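Local coordinates for conserved hypothetical protein NMB0706 (Neisseria meningitidis, PDB 1RV9), which is of unknown function but belongs to the multi-copper polyphenol oxidoreductase (laccase) family, formerly known as DUF152, and may be an enzyme, at residues A59-R62 and N63-V67; F123-A127 and G128-A132. All coordinates share one frame; numbering follows the deposited sequence.

Both contacts are local, each within one continuous run of chain, and no atoms of one come nearer than about 14 Å to the other; their centres lie about 27 Å apart. Contact 1 spans about two turns of helix 57-71 on the flank of the molecule, where Val60, Asn63 and Arg64 meet loops while Arg61 and Glu65 are exposed. Contact 2 is the end of the hairpin formed by strands 119-125 and 131-136, largely buried, with Arg126, Ala127 and Thr129 exposed at its tip. In the helix, Asn63 and Arg64 turn their polar ends to neighbouring loops, and the Arg61-Glu65 salt bridge is of uncertain geometry; in the hairpin, one aspartate carboxylate bonds within its own turn where the strand pairing gives out.

Contact 1 (A59-R62 and N63-V67)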
ATOM      1  N   ALA A  59     -17.327  12.910   7.642  1.00 16.63           N
ATOM      2  CA  ALA A  59     -16.021  13.493   7.352  1.00 15.96           C
ATOM      3  C   ALA A  59     -15.259  12.611   6.369  1.00 15.15           C
ATOM      4  O   ALA A  59     -14.676  13.105   5.404  1.00 15.99           O
ATOM      5  CB  ALA A  59     -15.220  13.654   8.639  1.00 15.70           C
ATOM      6  N   VAL A  60     -15.265  11.305   6.617  1.00 15.33           N
ATOM      7  CA  VAL A  60     -14.572  10.369   5.735  1.00 14.14           C
ATOM      8  C   VAL A  60     -15.159  10.426   4.330  1.00 14.52           C
ATOM      9  O   VAL A  60     -14.429  10.377   3.341  1.00 13.81           O
ATOM     10  CB  VAL A  60     -14.672   8.921   6.257  1.00 13.32           C
ATOM     11  CG1 VAL A  60     -14.005   7.964   5.268  1.00 13.16           C
ATOM     12  CG2 VAL A  60     -14.005   8.818   7.618  1.00 13.76           C
ATOM     13  N   ARG A  61     -16.482  10.523   4.244  1.00 15.10           N
ATOM     14  CA  ARG A  61     -17.153  10.596   2.953  1.00 15.38           C
ATOM     15  C   ARG A  61     -16.651  11.816   2.189  1.00 14.88           C
ATOM     16  O   ARG A  61     -16.397  11.750   0.985  1.00 15.09           O
ATOM     17  CB  ARG A  61     -18.668  10.701   3.153  1.00 17.70           C
ATOM     18  CG  ARG A  61     -19.470  10.802   1.867  1.00 21.33           C
ATOM     19  CD  ARG A  61     -20.559  11.856   2.011  1.00 26.18           C
ATOM     20  NE  ARG A  61     -20.199  13.094   1.325  1.00 29.67           N
ATOM     21  CZ  ARG A  61     -20.377  14.315   1.821  1.00 30.56           C
ATOM     22  NH1 ARG A  61     -20.910  14.479   3.025  1.00 31.52           N
ATOM     23  NH2 ARG A  61     -20.030  15.379   1.106  1.00 31.13           N
ATOM     24  N   ARG A  62     -16.506  12.933   2.893  1.00 13.75           N
ATOM     25  CA  ARG A  62     -16.033  14.159   2.268  1.00 15.16           C
ATOM     26  C   ARG A  62     -14.575  14.023   1.825  1.00 13.48           C
ATOM     27  O   ARG A  62     -14.208  14.479   0.740  1.00 13.16           O
ATOM     28  CB  ARG A  62     -16.202  15.331   3.238  1.00 17.13           C
ATOM     29  CG  ARG A  62     -17.650  15.532   3.678  1.00 21.15           C
ATOM     30  CD  ARG A  62     -17.749  16.527   4.818  1.00 25.06           C
ATOM     31  NE  ARG A  62     -17.403  17.882   4.401  1.00 28.86           N
ATOM     32  CZ  ARG A  62     -16.828  18.779   5.195  1.00 29.07           C
ATOM     33  NH1 ARG A  62     -16.529  18.462   6.449  1.00 28.83           N
ATOM     34  NH2 ARG A  62     -16.557  19.996   4.740  1.00 29.39           N
ATOM     35  N   ASN A  63     -13.744  13.393   2.652  1.00 11.93           N
ATOM     36  CA  ASN A  63     -12.340  13.211   2.288  1.00 11.41           C
ATOM     37  C   ASN A  63     -12.226  12.339   1.038  1.00 10.19           C
ATOM     38  O   ASN A  63     -11.387  12.592   0.169  1.00 11.38           O
ATOM     39  CB  ASN A  63     -11.553  12.578   3.440  1.00 11.78           C
ATOM     40  CG  ASN A  63     -11.495  13.469   4.665  1.00 11.47           C
ATOM     41  OD1 ASN A  63     -11.412  14.692   4.553  1.00 11.40           O
ATOM     42  ND2 ASN A  63     -11.519  12.857   5.846  1.00 11.92           N
ATOM     43  N   ARG A  64     -13.071  11.319   0.936  1.00 10.55           N
ATOM     44  CA  ARG A  64     -13.037  10.446  -0.232  1.00 10.53           C
ATOM     45  C   ARG A  64     -13.512  11.208  -1.464  1.00 10.94           C
ATOM     46  O   ARG A  64     -13.078  10.933  -2.582  1.00 11.30           O
ATOM     47  CB  ARG A  64     -13.883   9.194   0.006  1.00  9.84           C
ATOM     48  CG  ARG A  64     -13.246   8.233   1.006  1.00 11.43           C
ATOM     49  CD  ARG A  64     -14.014   6.929   1.110  1.00  9.70           C
ATOM     50  NE  ARG A  64     -13.304   5.942   1.922  1.00  9.60           N
ATOM     51  CZ  ARG A  64     -13.677   4.674   2.044  1.00 10.08           C
ATOM     52  NH1 ARG A  64     -14.755   4.241   1.405  1.00 10.75           N
ATOM     53  NH2 ARG A  64     -12.975   3.838   2.797  1.00 10.43           N
ATOM     54  N   GLU A  65     -14.402  12.171  -1.258  1.00 13.07           N
ATOM     55  CA  GLU A  65     -14.890  12.988  -2.362  1.00 12.82           C
ATOM     56  C   GLU A  65     -13.747  13.844  -2.881  1.00 13.16           C
ATOM     57  O   GLU A  65     -13.576  14.013  -4.090  1.00 13.24           O
ATOM     58  CB  GLU A  65     -16.013  13.903  -1.891  1.00 17.52           C
ATOM     59  CG  GLU A  65     -17.361  13.251  -1.860  1.00 22.63           C
ATOM     60  CD  GLU A  65     -18.436  14.210  -1.419  1.00 26.03           C
ATOM     61  OE1 GLU A  65     -18.387  15.392  -1.823  1.00 28.11           O
ATOM     62  OE2 GLU A  65     -19.337  13.777  -0.680  1.00 29.41           O
ATOM     63  N   ILE A  66     -12.977  14.400  -1.951  1.00 11.95           N
ATOM     64  CA  ILE A  66     -11.836  15.235  -2.297  1.00 12.63           C
ATOM     65  C   ILE A  66     -10.855  14.427  -3.141  1.00 14.28           C
ATOM     66  O   ILE A  66     -10.300  14.928  -4.121  1.00 13.86           O
ATOM     67  CB  ILE A  66     -11.124  15.751  -1.024  1.00 12.23           C
ATOM     68  CG1 ILE A  66     -12.032  16.747  -0.297  1.00 12.94           C
ATOM     69  CG2 ILE A  66      -9.806  16.421  -1.385  1.00 13.23           C
ATOM     70  CD1 ILE A  66     -11.493  17.203   1.042  1.00 12.24           C
ATOM     71  N   VAL A  67     -10.650  13.171  -2.765  1.00 12.87           N
ATOM     72  CA  VAL A  67      -9.737  12.313  -3.507  1.00 12.57           C
ATOM     73  C   VAL A  67     -10.304  11.969  -4.881  1.00 13.95           C
ATOM     74  O   VAL A  67      -9.581  11.992  -5.875  1.00 13.01           O
ATOM     75  CB  VAL A  67      -9.433  11.009  -2.728  1.00 10.50           C
ATOM     76  CG1 VAL A  67      -8.744   9.996  -3.638  1.00 11.17           C
ATOM     77  CG2 VAL A  67      -8.537  11.322  -1.543  1.00 10.57           C
TER
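Arg61 and Glu65, one helical turn apart, reach each other through different torsions: Arg61 sends CG anti to its own N (chi1 179°) and then bends at chi2 and chi3, while Glu65 is extended beyond CG. The carboxylate lies at the edge of the guanidinium in an i to i+4 salt bridge whose exact geometry is doubtful, because its atoms are modelled too close together. As modelled, Arg62 CG lies over one face of this guanidinium, offset toward its rim.

Val60 and Arg64 run side by side in the same direction. Arg64 is extended from CG to NE, and Val60 CG1 meets that NE at 4.0 Å; CG of Arg64 passes 3.4 Å from Val60 O. Beyond the valine, NE is hydrogen-bonded to Leu49 O and the arginine makes a cation-pi contact with Tyr77, so its charged end is directed into the fold.

All this rests on regular alpha-helix, part of helix 57-71. Asn63 N donates to Ala59 O over 2.9 Å; Arg64 N reaches Val60 O over the same 2.9 Å. Glu65 N to Arg61 O and Ile66 N to Arg62 O, both 3.0 Å, continue the series.

Asn63 is buried. Its amide passes Ala59 O, where Asn63 ND2 lies 3.2 Å from Ala59 O at a poor angle for bonding, and finds its partners in the nearby loops: OD1 accepts from Val39 N, and ND2 bonds Asn48 O and Ser40 OG.

Contact 2 (F123-A127 and G128-A132); sequences FCDRA and GTAVA
The beta hairpin of strands 119-125 and 131-136 closes here through a type I turn from Asp125 to Gly128, where the Asp125 carboxylate meets Thr129. Gly128 N returns to Asp125 O over 3.0 Å. Gly128 itself has positive phi (70°), and the chain turns there toward the second strand.

The Asp125 carboxylate fastens this return. With chi1 at 62°, CG sits between the backbone N and the carbonyl carbon, and the group is directed across the turn. OD1 receives two main-chain N-H groups: Thr129 N meets the syn lone pair of Asp125 OD1 at 2.7 Å, nearly straight (163°), whereas Ala130 N comes to the same Asp125 OD1 from above the carboxylate plane at 3.1 Å. OD2 takes the Thr129 hydroxyl, with OG1 at 2.8 Å on the syn side but out of the plane. Three hydrogen bonds on the two oxygens would hold the rotation of the carboxylate, and the two side chains cross at about a right angle. Strand pairing is poor at this point, the bond from Asp125 N to Ala130 O being weak.

Further in, Phe123 and Ala132 form an antiparallel hydrogen-bonded pair: Phe123 N gives to Ala132 O at 2.8 Å, and Ala132 N to Phe123 O at 3.0 Å. Their CB atoms touch at 4.1 Å.

Phe123 and Ala132 together lie against Thr149 and Met153 of helix 145-153. On the other face of the sheet, Val131 packs on Ile252 and Leu254 of strand 248-254, and Cys124 on the loop residues Trp22, Ala24 and Pro25. Strand 160-164 pairs with strand 119-125, and strand 101-104 with strand 131-136, placing the hairpin inside the mixed sheet.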
ATOM      1  N   PHE A 123       1.607  -1.516  -8.706  1.00  6.42           N
ATOM      2  CA  PHE A 123       2.205  -2.254  -9.823  1.00  6.66           C
ATOM      3  C   PHE A 123       1.693  -1.762 -11.170  1.00  7.54           C
ATOM      4  O   PHE A 123       0.564  -1.296 -11.284  1.00  6.86           O
ATOM      5  CB  PHE A 123       1.829  -3.740  -9.763  1.00  7.56           C
ATOM      6  CG  PHE A 123       2.321  -4.471  -8.550  1.00  8.14           C
ATOM      7  CD1 PHE A 123       3.494  -5.220  -8.601  1.00 10.80           C
ATOM      8  CD2 PHE A 123       1.569  -4.485  -7.379  1.00  8.74           C
ATOM      9  CE1 PHE A 123       3.905  -5.980  -7.504  1.00 10.42           C
ATOM     10  CE2 PHE A 123       1.972  -5.239  -6.279  1.00 10.52           C
ATOM     11  CZ  PHE A 123       3.142  -5.990  -6.343  1.00 10.34           C
ATOM     12  N   CYS A 124       2.526  -1.898 -12.196  1.00  7.21           N
ATOM     13  CA  CYS A 124       2.121  -1.562 -13.557  1.00  7.62           C
ATOM     14  C   CYS A 124       3.139  -2.220 -14.475  1.00  8.83           C
ATOM     15  O   CYS A 124       4.180  -2.678 -14.009  1.00  9.35           O
ATOM     16  CB  CYS A 124       2.093  -0.045 -13.792  1.00  8.11           C
ATOM     17  SG  CYS A 124       3.685   0.754 -14.141  1.00  8.08           S
ATOM     18  N   ASP A 125       2.823  -2.304 -15.761  1.00  9.79           N
ATOM     19  CA  ASP A 125       3.770  -2.871 -16.716  1.00 10.44           C
ATOM     20  C   ASP A 125       4.329  -1.719 -17.549  1.00 11.35           C
ATOM     21  O   ASP A 125       3.733  -0.640 -17.608  1.00 10.80           O
ATOM     22  CB  ASP A 125       3.100  -3.949 -17.587  1.00 11.17           C
ATOM     23  CG  ASP A 125       1.956  -3.421 -18.424  1.00 13.46           C
ATOM     24  OD1 ASP A 125       1.266  -2.481 -17.981  1.00 10.37           O
ATOM     25  OD2 ASP A 125       1.732  -3.969 -19.527  1.00 14.95           O
ATOM     26  N   ARG A 126       5.484  -1.939 -18.166  1.00 10.80           N
ATOM     27  CA  ARG A 126       6.147  -0.904 -18.962  1.00 12.23           C
ATOM     28  C   ARG A 126       5.285  -0.322 -20.076  1.00 12.21           C
ATOM     29  O   ARG A 126       5.377   0.871 -20.376  1.00 12.19           O
ATOM     30  CB  ARG A 126       7.442  -1.463 -19.563  1.00 13.64           C
ATOM     31  CG  ARG A 126       8.435  -1.993 -18.536  1.00 17.82           C
ATOM     32  CD  ARG A 126       9.263  -0.888 -17.881  1.00 22.28           C
ATOM     33  NE  ARG A 126      10.089  -1.425 -16.798  1.00 25.03           N
ATOM     34  CZ  ARG A 126      11.045  -0.749 -16.165  1.00 25.73           C
ATOM     35  NH1 ARG A 126      11.319   0.506 -16.502  1.00 25.74           N
ATOM     36  NH2 ARG A 126      11.728  -1.329 -15.186  1.00 26.89           N
ATOM     37  N   ALA A 127       4.449  -1.158 -20.685  1.00 11.41           N
ATOM     38  CA  ALA A 127       3.589  -0.724 -21.785  1.00 11.69           C
ATOM     39  C   ALA A 127       2.304  -0.033 -21.342  1.00 11.20           C
ATOM     40  O   ALA A 127       1.586   0.536 -22.162  1.00 11.31           O
ATOM     41  CB  ALA A 127       3.255  -1.913 -22.680  1.00 14.25           C
ATOM     42  N   GLY A 128       2.009  -0.092 -20.046  1.00 10.66           N
ATOM     43  CA  GLY A 128       0.810   0.550 -19.538  1.00 10.93           C
ATOM     44  C   GLY A 128      -0.489  -0.119 -19.945  1.00 11.30           C
ATOM     45  O   GLY A 128      -1.373   0.525 -20.518  1.00 12.02           O
ATOM     46  N   THR A 129      -0.617  -1.409 -19.653  1.00 10.67           N
ATOM     47  CA  THR A 129      -1.839  -2.133 -19.992  1.00 11.48           C
ATOM     48  C   THR A 129      -2.512  -2.709 -18.748  1.00 10.74           C
ATOM     49  O   THR A 129      -3.647  -3.171 -18.807  1.00 10.86           O
ATOM     50  CB  THR A 129      -1.567  -3.299 -20.961  1.00 12.27           C
ATOM     51  OG1 THR A 129      -0.891  -4.353 -20.267  1.00 12.24           O
ATOM     52  CG2 THR A 129      -0.710  -2.830 -22.136  1.00 12.98           C
ATOM     53  N   ALA A 130      -1.812  -2.679 -17.620  1.00 10.04           N
ATOM     54  CA  ALA A 130      -2.370  -3.211 -16.382  1.00  9.90           C
ATOM     55  C   ALA A 130      -1.750  -2.551 -15.159  1.00  9.42           C
ATOM     56  O   ALA A 130      -0.571  -2.202 -15.163  1.00  9.63           O
ATOM     57  CB  ALA A 130      -2.155  -4.721 -16.320  1.00 11.17           C
ATOM     58  N   VAL A 131      -2.563  -2.372 -14.122  1.00  8.16           N
ATOM     59  CA  VAL A 131      -2.107  -1.778 -12.869  1.00  6.93           C
ATOM     60  C   VAL A 131      -2.687  -2.564 -11.699  1.00  6.54           C
ATOM     61  O   VAL A 131      -3.583  -3.394 -11.878  1.00  6.24           O
ATOM     62  CB  VAL A 131      -2.553  -0.297 -12.727  1.00  7.22           C
ATOM     63  CG1 VAL A 131      -1.938   0.538 -13.833  1.00  8.38           C
ATOM     64  CG2 VAL A 131      -4.072  -0.199 -12.757  1.00  7.30           C
ATOM     65  N   ALA A 132      -2.158  -2.316 -10.507  1.00  6.59           N
ATOM     66  CA  ALA A 132      -2.635  -2.991  -9.307  1.00  6.42           C
ATOM     67  C   ALA A 132      -2.124  -2.296  -8.057  1.00  6.57           C
ATOM     68  O   ALA A 132      -1.116  -1.594  -8.090  1.00  5.79           O
ATOM     69  CB  ALA A 132      -2.182  -4.453  -9.302  1.00  7.48           C
TER